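Local coordinates for putative nisin-resistance protein (PDB 4Y68), which probably acts as an S41-family serine peptidase that recognises and cleaves the lantibiotic nisin, giving the bacterium resistance to it, at residues L129-I134 with A203-R208; N143-K148 with A173-N178; R37-R42 with A266-T271; A219-H224 with Q299-W304; G163-M168 with E231-S236. All blocks are in the same frame, centred on the assembly; numbering follows the deposited sequence.

Contact 1. Residues L129-I134 with A203-R208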
# COMPACT_ATOMS: atom_id res chain seq x y z
N LEU A 129 -10.87 3.37 6.20
CA LEU A 129 -10.16 3.52 7.47
C LEU A 129 -11.01 3.04 8.64
O LEU A 129 -10.49 2.57 9.63
CB LEU A 129 -9.77 4.99 7.74
CG LEU A 129 -8.87 5.69 6.73
CD1 LEU A 129 -8.52 7.09 7.23
CD2 LEU A 129 -7.62 4.83 6.52
N ASP A 130 -12.32 3.19 8.50
CA ASP A 130 -13.23 2.88 9.59
C ASP A 130 -13.13 1.42 10.02
O ASP A 130 -13.04 0.51 9.19
CB ASP A 130 -14.67 3.23 9.20
CG ASP A 130 -15.27 2.22 8.31
OD1 ASP A 130 -15.96 1.32 8.83
OD2 ASP A 130 -15.03 2.30 7.08
N LYS A 131 -13.14 1.22 11.33
CA LYS A 131 -12.88 -0.07 11.96
C LYS A 131 -13.79 -1.20 11.48
O LYS A 131 -13.36 -2.36 11.36
CB LYS A 131 -13.02 0.10 13.47
CG LYS A 131 -12.46 -1.00 14.35
CD LYS A 131 -12.68 -0.60 15.83
CE LYS A 131 -11.70 -1.28 16.78
NZ LYS A 131 -12.02 -2.70 17.13
N ARG A 132 -15.05 -0.87 11.23
CA ARG A 132 -16.02 -1.89 10.86
C ARG A 132 -15.71 -2.45 9.48
O ARG A 132 -15.63 -3.67 9.32
CB ARG A 132 -17.46 -1.34 10.90
CG ARG A 132 -18.51 -2.38 10.51
CD ARG A 132 -19.96 -1.89 10.70
NE ARG A 132 -20.41 -2.00 12.09
CZ ARG A 132 -20.49 -0.98 12.95
NH1 ARG A 132 -20.15 0.25 12.56
NH2 ARG A 132 -20.91 -1.18 14.19
N SER A 133 -15.51 -1.56 8.52
CA SER A 133 -15.20 -1.97 7.15
C SER A 133 -13.93 -2.80 7.08
O SER A 133 -13.88 -3.81 6.36
CB SER A 133 -15.05 -0.76 6.24
OG SER A 133 -16.18 0.08 6.28
N ILE A 134 -12.88 -2.36 7.78
CA ILE A 134 -11.59 -3.02 7.62
C ILE A 134 -11.63 -4.34 8.34
O ILE A 134 -10.94 -5.26 7.93
CB ILE A 134 -10.39 -2.18 8.14
CG1 ILE A 134 -10.45 -2.02 9.65
CG2 ILE A 134 -10.29 -0.84 7.41
CD1 ILE A 134 -9.22 -1.32 10.24
N ALA A 203 -7.13 -4.13 16.70
CA ALA A 203 -8.21 -3.41 16.05
C ALA A 203 -9.13 -4.28 15.15
O ALA A 203 -10.31 -4.01 15.05
CB ALA A 203 -7.65 -2.28 15.23
N LEU A 204 -8.57 -5.29 14.50
CA LEU A 204 -9.35 -6.17 13.64
C LEU A 204 -9.99 -7.32 14.44
O LEU A 204 -10.64 -8.19 13.87
CB LEU A 204 -8.46 -6.75 12.54
CG LEU A 204 -7.54 -5.76 11.82
CD1 LEU A 204 -6.66 -6.47 10.79
CD2 LEU A 204 -8.36 -4.67 11.16
N LYS A 205 -9.76 -7.30 15.76
CA LYS A 205 -10.10 -8.41 16.66
C LYS A 205 -9.62 -9.74 16.10
O LYS A 205 -10.37 -10.71 16.07
CB LYS A 205 -11.61 -8.47 16.94
CG LYS A 205 -12.26 -7.11 17.24
CD LYS A 205 -13.52 -7.25 18.08
CE LYS A 205 -14.28 -5.94 18.20
NZ LYS A 205 -15.61 -6.10 18.88
N ILE A 206 -8.38 -9.76 15.65
CA ILE A 206 -7.73 -10.99 15.22
C ILE A 206 -6.61 -11.31 16.20
O ILE A 206 -5.90 -10.41 16.65
CB ILE A 206 -7.15 -10.86 13.80
CG1 ILE A 206 -8.27 -10.73 12.77
CG2 ILE A 206 -6.26 -12.06 13.48
CD1 ILE A 206 -7.77 -10.77 11.34
N SER A 207 -6.46 -12.58 16.54
CA SER A 207 -5.54 -12.95 17.61
C SER A 207 -4.17 -13.31 17.09
O SER A 207 -4.01 -14.08 16.12
CB SER A 207 -6.08 -14.14 18.40
OG SER A 207 -5.07 -14.63 19.27
N ARG A 208 -3.16 -12.80 17.78
CA ARG A 208 -1.79 -13.06 17.38
C ARG A 208 -1.47 -14.56 17.43
O ARG A 208 -0.53 -15.02 16.80
CB ARG A 208 -0.85 -12.23 18.25
CG ARG A 208 -1.22 -10.75 18.21
CD ARG A 208 -0.07 -9.79 18.50
NE ARG A 208 -0.44 -8.41 18.14
CZ ARG A 208 -0.07 -7.81 17.01
NH1 ARG A 208 0.71 -8.45 16.15
NH2 ARG A 208 -0.46 -6.56 16.75
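The flat peptide carbonyl of A203 is approached by K131, whose NZ donates to A203 O at 3.0 Å. The C=O...N angle is 127° and the donor is tilted somewhat out of the carbonyl plane, while the methylene carbons CG and CE follow behind NZ and also rest near the same oxygen. The second flat group, the carboxylate of D130, belongs to the N-cap of helix 131-147. S133 N reaches D130 OD1 at 2.9 Å from above the carboxylate plane (41° out of it), and S133 OG takes the syn lone pair of D130 OD2 at 2.6 Å, so both oxygens are engaged and the carboxylate is fixed in rotation. The lysine chain runs out nearly straight from its backbone and folds over only at the last bond (chi4 -79°), which turns the ammonium back onto the carbonyl. K205 lies alongside, its CE 4.1 Å from K131 NZ; K131 NZ and K205 NZ stand 5.2 Å apart, not in contact. In this S41-family fold, the first turn of helix 131-147 is covered by the irregular connection between strands 191-195 and 218-222. Deeper in, where I134 and L204 are buried, the contact turns apolar: I134 CD1 meets L204 CD2 at 3.6 Å, the two side chains crossing at about a right angle. P167 of helix 165-171 touches I134, and I166 touches L204. A bound MES molecule, probably from the crystallisation liquor, lies about 3 Å from the side chain of A203.

Contact 2. Residues N143-K148 with A173-N178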
# COMPACT_ATOMS: atom_id res chain seq x y z
N ASN A 143 -11.70 -15.96 7.92
CA ASN A 143 -12.63 -17.09 7.88
C ASN A 143 -12.28 -18.07 6.80
O ASN A 143 -12.27 -19.28 7.03
CB ASN A 143 -14.07 -16.65 7.69
CG ASN A 143 -15.00 -17.84 7.49
OD1 ASN A 143 -15.15 -18.35 6.37
ND2 ASN A 143 -15.60 -18.31 8.58
N ILE A 144 -11.98 -17.56 5.61
CA ILE A 144 -11.64 -18.43 4.49
C ILE A 144 -10.43 -19.27 4.81
O ILE A 144 -10.44 -20.47 4.57
CB ILE A 144 -11.36 -17.64 3.21
CG1 ILE A 144 -12.66 -17.01 2.69
CG2 ILE A 144 -10.68 -18.55 2.17
CD1 ILE A 144 -12.47 -16.07 1.51
N LEU A 145 -9.39 -18.64 5.35
CA LEU A 145 -8.11 -19.30 5.57
C LEU A 145 -8.16 -20.25 6.77
O LEU A 145 -7.50 -21.29 6.74
CB LEU A 145 -6.99 -18.27 5.78
CG LEU A 145 -6.59 -17.43 4.55
CD1 LEU A 145 -5.63 -16.30 4.92
CD2 LEU A 145 -5.99 -18.30 3.48
N MET A 146 -8.93 -19.91 7.80
CA MET A 146 -8.95 -20.69 9.04
C MET A 146 -10.05 -21.78 9.09
O MET A 146 -9.84 -22.84 9.68
CB MET A 146 -9.11 -19.75 10.25
CG MET A 146 -7.88 -18.84 10.54
SD MET A 146 -6.32 -19.68 10.95
CE MET A 146 -6.78 -20.65 12.39
N GLU A 147 -11.19 -21.52 8.46
CA GLU A 147 -12.33 -22.44 8.55
C GLU A 147 -12.72 -23.18 7.27
O GLU A 147 -13.74 -23.86 7.24
CB GLU A 147 -13.54 -21.67 9.04
CG GLU A 147 -13.21 -20.78 10.21
CD GLU A 147 -14.20 -20.96 11.31
OE1 GLU A 147 -14.80 -22.05 11.36
OE2 GLU A 147 -14.41 -20.03 12.10
N LYS A 148 -11.93 -23.04 6.21
CA LYS A 148 -12.23 -23.77 4.99
C LYS A 148 -11.22 -24.88 4.82
O LYS A 148 -10.15 -24.87 5.43
CB LYS A 148 -12.21 -22.86 3.75
CG LYS A 148 -13.24 -21.74 3.75
CD LYS A 148 -14.66 -22.25 3.69
CE LYS A 148 -15.60 -21.11 3.31
NZ LYS A 148 -17.02 -21.45 3.50
N ALA A 173 -2.93 -12.87 7.97
CA ALA A 173 -2.03 -13.08 9.10
C ALA A 173 -1.70 -14.55 9.29
O ALA A 173 -0.56 -14.91 9.54
CB ALA A 173 -2.62 -12.51 10.39
N SER A 174 -2.71 -15.40 9.15
CA SER A 174 -2.53 -16.83 9.39
C SER A 174 -1.52 -17.48 8.44
O SER A 174 -1.00 -18.58 8.74
CB SER A 174 -3.89 -17.57 9.29
OG SER A 174 -4.23 -17.86 7.94
N ILE A 175 -1.22 -16.85 7.31
CA ILE A 175 -0.23 -17.43 6.39
C ILE A 175 1.04 -16.58 6.27
O ILE A 175 1.85 -16.80 5.37
CB ILE A 175 -0.79 -17.67 4.96
CG1 ILE A 175 -1.53 -16.45 4.43
CG2 ILE A 175 -1.72 -18.90 4.92
CD1 ILE A 175 -2.07 -16.64 3.04
N LEU A 176 1.23 -15.66 7.19
CA LEU A 176 2.45 -14.85 7.20
C LEU A 176 3.26 -15.04 8.50
O LEU A 176 2.72 -15.38 9.54
CB LEU A 176 2.12 -13.36 7.00
CG LEU A 176 1.76 -12.85 5.60
CD1 LEU A 176 1.11 -11.47 5.69
CD2 LEU A 176 2.95 -12.81 4.69
N PRO A 177 4.57 -14.79 8.43
CA PRO A 177 5.46 -14.94 9.58
C PRO A 177 5.11 -13.95 10.67
O PRO A 177 4.69 -12.84 10.34
CB PRO A 177 6.85 -14.62 9.00
CG PRO A 177 6.70 -14.77 7.56
CD PRO A 177 5.30 -14.39 7.22
N ASN A 178 5.27 -14.33 11.94
CA ASN A 178 5.25 -13.34 13.01
C ASN A 178 6.65 -12.74 13.15
O ASN A 178 7.34 -12.98 14.13
CB ASN A 178 4.80 -13.96 14.33
CG ASN A 178 4.64 -12.93 15.43
OD1 ASN A 178 4.33 -11.77 15.18
ND2 ASN A 178 4.87 -13.35 16.66
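S174 and L145 come together because S174 holds OG between its backbone N and carbonyl carbon (chi1 83°), facing the helix. The hydroxyl therefore lies against hydrocarbon: S174 OG is 3.5 Å from L145 CB and 3.7 Å from L145 CD1, both van der Waals approaches. I175 places CG1 in the same kind of position as the serine hydroxyl (chi1 48°), which carries its CD1 to 4.0 Å from L145 CD1; the two branched chains cross at about a right angle. On the flank, the doubly bent chain of M146 brings its sulfur down on the serine, with M146 SD 3.6 Å from S174 CB. One serine is thus held between a leucine and a methionine of consecutive helix positions. L145, S174 and I175 are buried, whereas M146 is partly exposed and also touches T213. The contact joins the last turn of helix 131-147 to the 3-10 turn that leads from helix 165-171 toward strand 180-185. Beneath it lies the mixed sheet of the S41 fold: L145 also packs on I121 of strand 118-122 and on L153 of strand 152-156, where I175 meets L155.

Contact 3. Residues R37-R42 with A266-T271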
# COMPACT_ATOMS: atom_id res chain seq x y z
N ARG A 37 2.25 26.72 1.64
CA ARG A 37 3.59 26.67 2.22
C ARG A 37 3.72 25.51 3.23
O ARG A 37 4.80 24.92 3.38
CB ARG A 37 3.94 28.01 2.87
CG ARG A 37 4.22 29.10 1.85
CD ARG A 37 4.52 30.42 2.51
NE ARG A 37 5.84 30.45 3.13
CZ ARG A 37 6.95 30.83 2.50
NH1 ARG A 37 6.89 31.21 1.23
NH2 ARG A 37 8.11 30.84 3.14
N VAL A 38 2.62 25.19 3.89
CA VAL A 38 2.56 24.04 4.80
C VAL A 38 2.88 22.75 4.04
O VAL A 38 3.59 21.90 4.55
CB VAL A 38 1.16 23.90 5.46
CG1 VAL A 38 0.94 22.46 5.94
CG2 VAL A 38 1.03 24.89 6.60
N ILE A 39 2.37 22.62 2.83
CA ILE A 39 2.65 21.43 2.04
C ILE A 39 4.12 21.38 1.62
O ILE A 39 4.75 20.32 1.64
CB ILE A 39 1.76 21.34 0.79
CG1 ILE A 39 0.28 21.27 1.21
CG2 ILE A 39 2.19 20.13 -0.08
CD1 ILE A 39 -0.71 21.55 0.06
N LEU A 40 4.69 22.52 1.26
CA LEU A 40 6.09 22.58 0.86
C LEU A 40 7.01 22.21 2.03
O LEU A 40 7.97 21.46 1.85
CB LEU A 40 6.43 23.97 0.29
CG LEU A 40 5.70 24.34 -1.02
CD1 LEU A 40 6.00 25.77 -1.45
CD2 LEU A 40 6.04 23.36 -2.17
N ASP A 41 6.70 22.70 3.23
CA ASP A 41 7.48 22.32 4.41
C ASP A 41 7.50 20.79 4.62
O ASP A 41 8.56 20.21 4.85
CB ASP A 41 6.91 23.00 5.67
CG ASP A 41 7.22 24.50 5.72
OD1 ASP A 41 8.21 24.96 5.12
OD2 ASP A 41 6.46 25.23 6.39
N ARG A 42 6.33 20.15 4.55
CA ARG A 42 6.25 18.69 4.74
C ARG A 42 7.03 17.96 3.69
O ARG A 42 7.76 17.02 3.99
CB ARG A 42 4.80 18.20 4.67
CG ARG A 42 4.00 18.48 5.88
CD ARG A 42 4.37 17.55 7.03
NE ARG A 42 3.49 17.85 8.15
CZ ARG A 42 3.80 17.65 9.43
NH1 ARG A 42 4.98 17.14 9.76
NH2 ARG A 42 2.92 17.98 10.36
N ALA A 266 -8.22 17.73 2.86
CA ALA A 266 -7.40 17.20 1.79
C ALA A 266 -6.25 16.39 2.41
O ALA A 266 -5.90 16.62 3.56
CB ALA A 266 -6.88 18.31 0.90
N ARG A 267 -5.70 15.45 1.66
CA ARG A 267 -4.57 14.63 2.12
C ARG A 267 -3.32 14.78 1.26
O ARG A 267 -3.38 14.66 0.04
CB ARG A 267 -4.94 13.15 2.12
CG ARG A 267 -6.10 12.78 2.96
CD ARG A 267 -6.13 11.26 3.10
NE ARG A 267 -7.23 10.80 3.96
CZ ARG A 267 -7.68 9.55 3.98
NH1 ARG A 267 -7.12 8.63 3.19
NH2 ARG A 267 -8.69 9.22 4.79
N LEU A 268 -2.18 15.00 1.91
CA LEU A 268 -0.90 14.90 1.24
C LEU A 268 -0.34 13.50 1.47
O LEU A 268 0.02 13.15 2.58
CB LEU A 268 0.08 15.96 1.77
CG LEU A 268 1.57 15.80 1.40
CD1 LEU A 268 1.83 15.97 -0.09
CD2 LEU A 268 2.47 16.75 2.20
N ALA A 269 -0.31 12.69 0.40
CA ALA A 269 0.38 11.41 0.38
C ALA A 269 1.83 11.60 -0.04
O ALA A 269 2.10 11.85 -1.21
CB ALA A 269 -0.32 10.44 -0.55
N LEU A 270 2.75 11.46 0.89
CA LEU A 270 4.16 11.80 0.66
C LEU A 270 5.10 10.60 0.76
O LEU A 270 5.07 9.86 1.75
CB LEU A 270 4.60 12.88 1.66
CG LEU A 270 6.02 13.44 1.55
CD1 LEU A 270 6.25 13.97 0.14
CD2 LEU A 270 6.23 14.55 2.57
N THR A 271 5.95 10.40 -0.25
CA THR A 271 6.85 9.25 -0.24
C THR A 271 8.04 9.51 0.66
O THR A 271 8.71 10.54 0.54
CB THR A 271 7.32 8.92 -1.66
OG1 THR A 271 6.18 8.69 -2.49
CG2 THR A 271 8.22 7.70 -1.66
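L268 fills the tight part of this contact, its CD2 lying 3.7 Å from R42 CB and 4.1 Å from I39 CG2. The side chains of L268 and I39 cross obliquely, and CD2 touches both helix residues, which lie one turn apart on helix 32-46. The strand's next inward residue, L270, carries its CG opposite the backbone N (chi1 -177°) and thereby presses CD2 to 3.2 Å from R42 O, a close approach of a methyl to a helix carbonyl. I39, L268 and L270 are all buried. Looser is the outer chain of R42, beyond CB: it folds at chi2 (-75°) and carries the guanidinium off, where NH1 is held by Q45 OE1 in a partly exposed place. The side chain of R42 also touches F260 of strand 256-261, as does L270. Helix and strand run nearly in the same direction, their axes 10.5 Å apart and crossing at -21°. This is helix-on-sheet packing: helix 32-46, flanked by helix 72-87 and with helix 55-66 against L40 on the side away from the strand, lies on one face of the antiparallel sheet through strand 267-276, joining the N-terminal helical part to the peptidase part.

Contact 4. Residues A219-H224 with Q299-W304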
# COMPACT_ATOMS: atom_id res chain seq x y z
N ALA A 219 0.23 -19.97 -4.29
CA ALA A 219 0.54 -19.29 -5.53
C ALA A 219 -0.04 -17.87 -5.50
O ALA A 219 -1.20 -17.67 -5.17
CB ALA A 219 -0.01 -20.06 -6.72
N ILE A 220 0.79 -16.89 -5.83
CA ILE A 220 0.35 -15.51 -5.82
C ILE A 220 0.32 -14.93 -7.22
O ILE A 220 1.30 -15.00 -7.94
CB ILE A 220 1.27 -14.62 -4.96
CG1 ILE A 220 1.35 -15.14 -3.53
CG2 ILE A 220 0.74 -13.22 -4.92
CD1 ILE A 220 2.21 -14.30 -2.67
N ILE A 221 -0.79 -14.32 -7.60
CA ILE A 221 -0.91 -13.74 -8.94
C ILE A 221 -0.89 -12.22 -8.89
O ILE A 221 -1.54 -11.60 -8.04
CB ILE A 221 -2.20 -14.23 -9.65
CG1 ILE A 221 -2.20 -15.75 -9.74
CG2 ILE A 221 -2.35 -13.59 -11.04
CD1 ILE A 221 -3.48 -16.34 -10.36
N THR A 222 -0.11 -11.61 -9.78
CA THR A 222 -0.03 -10.17 -9.90
C THR A 222 -0.19 -9.78 -11.36
O THR A 222 0.09 -10.58 -12.25
CB THR A 222 1.32 -9.64 -9.36
OG1 THR A 222 2.39 -10.11 -10.19
CG2 THR A 222 1.57 -10.09 -7.93
N ASN A 223 -0.63 -8.56 -11.64
CA ASN A 223 -0.58 -8.05 -13.01
C ASN A 223 -0.05 -6.63 -12.99
O ASN A 223 0.36 -6.16 -11.93
CB ASN A 223 -1.95 -8.16 -13.71
CG ASN A 223 -3.01 -7.24 -13.12
OD1 ASN A 223 -2.81 -6.60 -12.10
ND2 ASN A 223 -4.18 -7.19 -13.79
N HIS A 224 -0.03 -5.95 -14.14
CA HIS A 224 0.59 -4.63 -14.24
C HIS A 224 -0.07 -3.57 -13.34
O HIS A 224 0.55 -2.56 -13.01
CB HIS A 224 0.56 -4.14 -15.70
CG HIS A 224 1.61 -4.76 -16.57
ND1 HIS A 224 2.92 -4.94 -16.15
CD2 HIS A 224 1.55 -5.25 -17.83
CE1 HIS A 224 3.62 -5.51 -17.12
NE2 HIS A 224 2.81 -5.70 -18.15
N GLN A 299 -3.85 -20.61 -14.94
CA GLN A 299 -3.58 -21.94 -15.48
C GLN A 299 -2.28 -22.49 -14.87
O GLN A 299 -2.26 -23.55 -14.26
CB GLN A 299 -3.50 -21.89 -17.01
CG GLN A 299 -3.20 -23.23 -17.67
CD GLN A 299 -3.10 -23.15 -19.20
OE1 GLN A 299 -2.06 -22.78 -19.75
NE2 GLN A 299 -4.18 -23.51 -19.88
N GLU A 300 -1.21 -21.72 -15.02
CA GLU A 300 0.10 -22.19 -14.59
C GLU A 300 0.15 -22.33 -13.08
O GLU A 300 0.81 -23.24 -12.57
CB GLU A 300 1.18 -21.25 -15.12
CG GLU A 300 1.12 -21.11 -16.66
CD GLU A 300 2.40 -20.58 -17.29
OE1 GLU A 300 3.45 -20.56 -16.58
OE2 GLU A 300 2.36 -20.18 -18.49
N SER A 301 -0.57 -21.46 -12.37
CA SER A 301 -0.75 -21.54 -10.92
C SER A 301 -1.29 -22.86 -10.41
O SER A 301 -0.79 -23.42 -9.43
CB SER A 301 -1.71 -20.45 -10.44
OG SER A 301 -1.03 -19.32 -9.99
N GLN A 302 -2.38 -23.32 -11.02
CA GLN A 302 -3.02 -24.56 -10.59
C GLN A 302 -2.08 -25.73 -10.82
O GLN A 302 -1.91 -26.57 -9.94
CB GLN A 302 -4.33 -24.79 -11.33
CG GLN A 302 -5.41 -23.82 -10.98
CD GLN A 302 -6.60 -23.96 -11.91
OE1 GLN A 302 -7.52 -24.75 -11.67
NE2 GLN A 302 -6.58 -23.21 -13.01
N SER A 303 -1.47 -25.78 -12.00
CA SER A 303 -0.58 -26.88 -12.31
C SER A 303 0.56 -26.91 -11.30
O SER A 303 0.89 -27.97 -10.78
CB SER A 303 -0.03 -26.77 -13.73
OG SER A 303 0.99 -25.80 -13.79
N TRP A 304 1.15 -25.75 -11.02
CA TRP A 304 2.23 -25.70 -10.03
C TRP A 304 1.71 -26.22 -8.70
O TRP A 304 2.36 -27.03 -8.06
CB TRP A 304 2.78 -24.28 -9.87
CG TRP A 304 3.82 -24.22 -8.81
CD1 TRP A 304 5.10 -24.71 -8.89
CD2 TRP A 304 3.68 -23.67 -7.48
NE1 TRP A 304 5.76 -24.48 -7.70
CE2 TRP A 304 4.92 -23.85 -6.82
CE3 TRP A 304 2.63 -23.04 -6.79
CZ2 TRP A 304 5.14 -23.43 -5.51
CZ3 TRP A 304 2.85 -22.62 -5.48
CH2 TRP A 304 4.10 -22.82 -4.85
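S301 is short, yet each of its atoms meets the strand. Its CB lies 4.1 Å from A219 CB, and OG, one bond further, reaches 3.5 Å from A219 CB and 3.8 Å from I221 CG1, with I221 CD1 at a similar distance. The chi1 of -96° is well off a staggered value and lays the hydroxyl over the two aliphatic side chains. Both strand residues point toward the helix, whereas I220 between them points away. W304, one helical turn on, extends its ring with CG opposite the backbone N, which puts the six-membered part of the indole beside the start of the strand: W304 CE3 is 4.0 Å from A219 CB, and A219 N lies near the ring plane at its edge, 3.9 Å from W304 CZ3. That backbone N is not a ring donor here, since A219 pairs with the adjacent strand 152-156. The helix 297-308 packs against the mixed, largely parallel sheet of the S41 peptidase fold, running almost opposite to strand 218-222 (171° between directions, axes 9.0 Å apart at closest). Strands 152-156 and 243-247 flank the strand, and S301 also touches I154 and F246 on them, while W304 extends across to K244. Along the helix's outer side, S303 OG donates to E300 O at 2.8 Å, and W304 N reaches the same oxygen from the same face of its plane. The E300 carboxylate is bonded by T294 and Q292, which hold it to the chain just before the helix.

Contact 5. Residues G163-M168 with E231-S236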
# COMPACT_ATOMS: atom_id res chain seq x y z
N GLY A 163 -4.29 0.86 -1.05
CA GLY A 163 -5.20 1.32 -0.02
C GLY A 163 -4.63 1.04 1.36
O GLY A 163 -3.42 1.15 1.58
N ASN A 164 -5.50 0.64 2.28
CA ASN A 164 -5.14 0.41 3.67
C ASN A 164 -4.42 -0.93 3.86
O ASN A 164 -5.03 -1.97 3.71
CB ASN A 164 -6.43 0.46 4.52
CG ASN A 164 -6.16 0.58 6.00
OD1 ASN A 164 -5.09 0.24 6.48
ND2 ASN A 164 -7.18 1.03 6.74
N MET A 165 -3.12 -0.88 4.16
CA MET A 165 -2.33 -2.09 4.42
C MET A 165 -2.91 -3.00 5.53
O MET A 165 -2.83 -4.22 5.44
CB MET A 165 -0.90 -1.71 4.82
CG MET A 165 -0.01 -1.38 3.64
SD MET A 165 0.90 -2.79 3.06
CE MET A 165 2.07 -3.02 4.35
N ILE A 166 -3.52 -2.39 6.53
CA ILE A 166 -3.92 -3.09 7.76
C ILE A 166 -4.88 -4.29 7.55
O ILE A 166 -4.62 -5.38 8.06
CB ILE A 166 -4.55 -2.08 8.74
CG1 ILE A 166 -3.46 -1.18 9.31
CG2 ILE A 166 -5.25 -2.79 9.87
CD1 ILE A 166 -3.98 -0.10 10.26
N PRO A 167 -5.99 -4.10 6.81
CA PRO A 167 -6.88 -5.24 6.52
C PRO A 167 -6.28 -6.26 5.55
O PRO A 167 -6.63 -7.46 5.58
CB PRO A 167 -8.11 -4.56 5.91
CG PRO A 167 -7.65 -3.18 5.50
CD PRO A 167 -6.61 -2.81 6.48
N MET A 168 -5.38 -5.81 4.67
CA MET A 168 -4.72 -6.71 3.72
C MET A 168 -3.75 -7.64 4.43
O MET A 168 -3.83 -8.87 4.31
CB MET A 168 -3.99 -5.93 2.63
CG MET A 168 -4.91 -5.22 1.70
SD MET A 168 -4.09 -4.54 0.26
CE MET A 168 -5.31 -3.28 -0.08
N GLU A 231 1.55 -4.16 -3.57
CA GLU A 231 2.93 -4.56 -3.85
C GLU A 231 3.68 -4.88 -2.54
O GLU A 231 4.39 -5.86 -2.48
CB GLU A 231 3.65 -3.48 -4.63
CG GLU A 231 3.23 -3.42 -6.07
CD GLU A 231 3.89 -2.28 -6.78
OE1 GLU A 231 3.57 -1.11 -6.45
OE2 GLU A 231 4.76 -2.56 -7.63
N MET A 232 3.47 -4.08 -1.50
CA MET A 232 4.13 -4.34 -0.21
C MET A 232 3.55 -5.56 0.49
O MET A 232 4.24 -6.22 1.27
CB MET A 232 4.05 -3.12 0.72
CG MET A 232 5.39 -2.36 0.80
SD MET A 232 5.83 -1.68 -0.82
CE MET A 232 4.57 -0.39 -0.83
N THR A 233 2.28 -5.86 0.22
CA THR A 233 1.70 -7.12 0.63
C THR A 233 2.37 -8.27 -0.12
O THR A 233 2.70 -9.29 0.48
CB THR A 233 0.18 -7.18 0.40
OG1 THR A 233 -0.44 -6.22 1.25
CG2 THR A 233 -0.37 -8.57 0.74
N PHE A 234 2.55 -8.09 -1.43
CA PHE A 234 3.29 -9.07 -2.22
C PHE A 234 4.69 -9.26 -1.65
O PHE A 234 5.13 -10.38 -1.51
CB PHE A 234 3.38 -8.62 -3.69
CG PHE A 234 4.07 -9.61 -4.60
CD1 PHE A 234 4.16 -10.95 -4.26
CD2 PHE A 234 4.63 -9.20 -5.79
CE1 PHE A 234 4.79 -11.86 -5.10
CE2 PHE A 234 5.27 -10.10 -6.64
CZ PHE A 234 5.35 -11.43 -6.29
N LEU A 235 5.40 -8.18 -1.32
CA LEU A 235 6.76 -8.32 -0.78
C LEU A 235 6.78 -9.12 0.52
O LEU A 235 7.74 -9.82 0.80
CB LEU A 235 7.40 -6.95 -0.55
CG LEU A 235 7.75 -6.26 -1.86
CD1 LEU A 235 8.50 -4.94 -1.62
CD2 LEU A 235 8.57 -7.22 -2.71
N SER A 236 5.72 -9.02 1.31
CA SER A 236 5.67 -9.68 2.61
C SER A 236 5.69 -11.21 2.50
O SER A 236 5.93 -11.88 3.50
CB SER A 236 4.43 -9.26 3.38
OG SER A 236 4.36 -7.87 3.49
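M165 SD lies 3.9 Å from M232 CB, the two methionine chains crossing at about a right angle, and M165 CE is near the same carbon. Bends at chi2 and chi3 carry the sulfur and methyl of M165 across to M232. T233 OG1 lies 3.8 Å from M168 CB and 4.1 Å from M165 SD, so the threonine wedges between two methionines one turn apart; none of these pairs is a hydrogen bond, and the hydroxyl has its polar partner in S229 O, a turn earlier in its own helix. The hydrogen bonds inside the two segments brace each helix on its own. N164, at the N-cap of helix 165-171, accepts from I166 N at 3.1 Å on OD1, the donor lying 38° above the amide plane. S236 OG bonds M232 O at 2.8 Å in the carbonyl plane. A link between the two elements comes from S229 OG, which bonds G163 O. F182 of strand 180-185 lies against both M165 and M232. In S41 peptidases the nucleophilic serine sits at the start of the helix that corresponds to 229-235, so this pairing probably lies beside the catalytic site.

How the contacts relate
Contact 5 is the hub, about 5 Å from the chain's centre, and contacts 1 and 2 each lie about 15 Å from it, centre to centre. Contact 1 touches it through I134 O and P167 CB (3.5 Å), contact 2 through L176 CD2 and S236 O (3.3 Å), and contact 4 through T222 CG2 and F234 CD2 (3.8 Å), strand 218-222 leading into helix 229-235. Contacts 1 and 2 use the two ends of helix 131-147. Contact 3 lies across the centre from contact 2, about 37 Å away centre to centre, and meets contact 1 where L129 CD1 approaches R267 NH2 (3.2 Å). Contact 5 probably borders the catalytic region; contact 3 is well away, their centres about 23 Å apart.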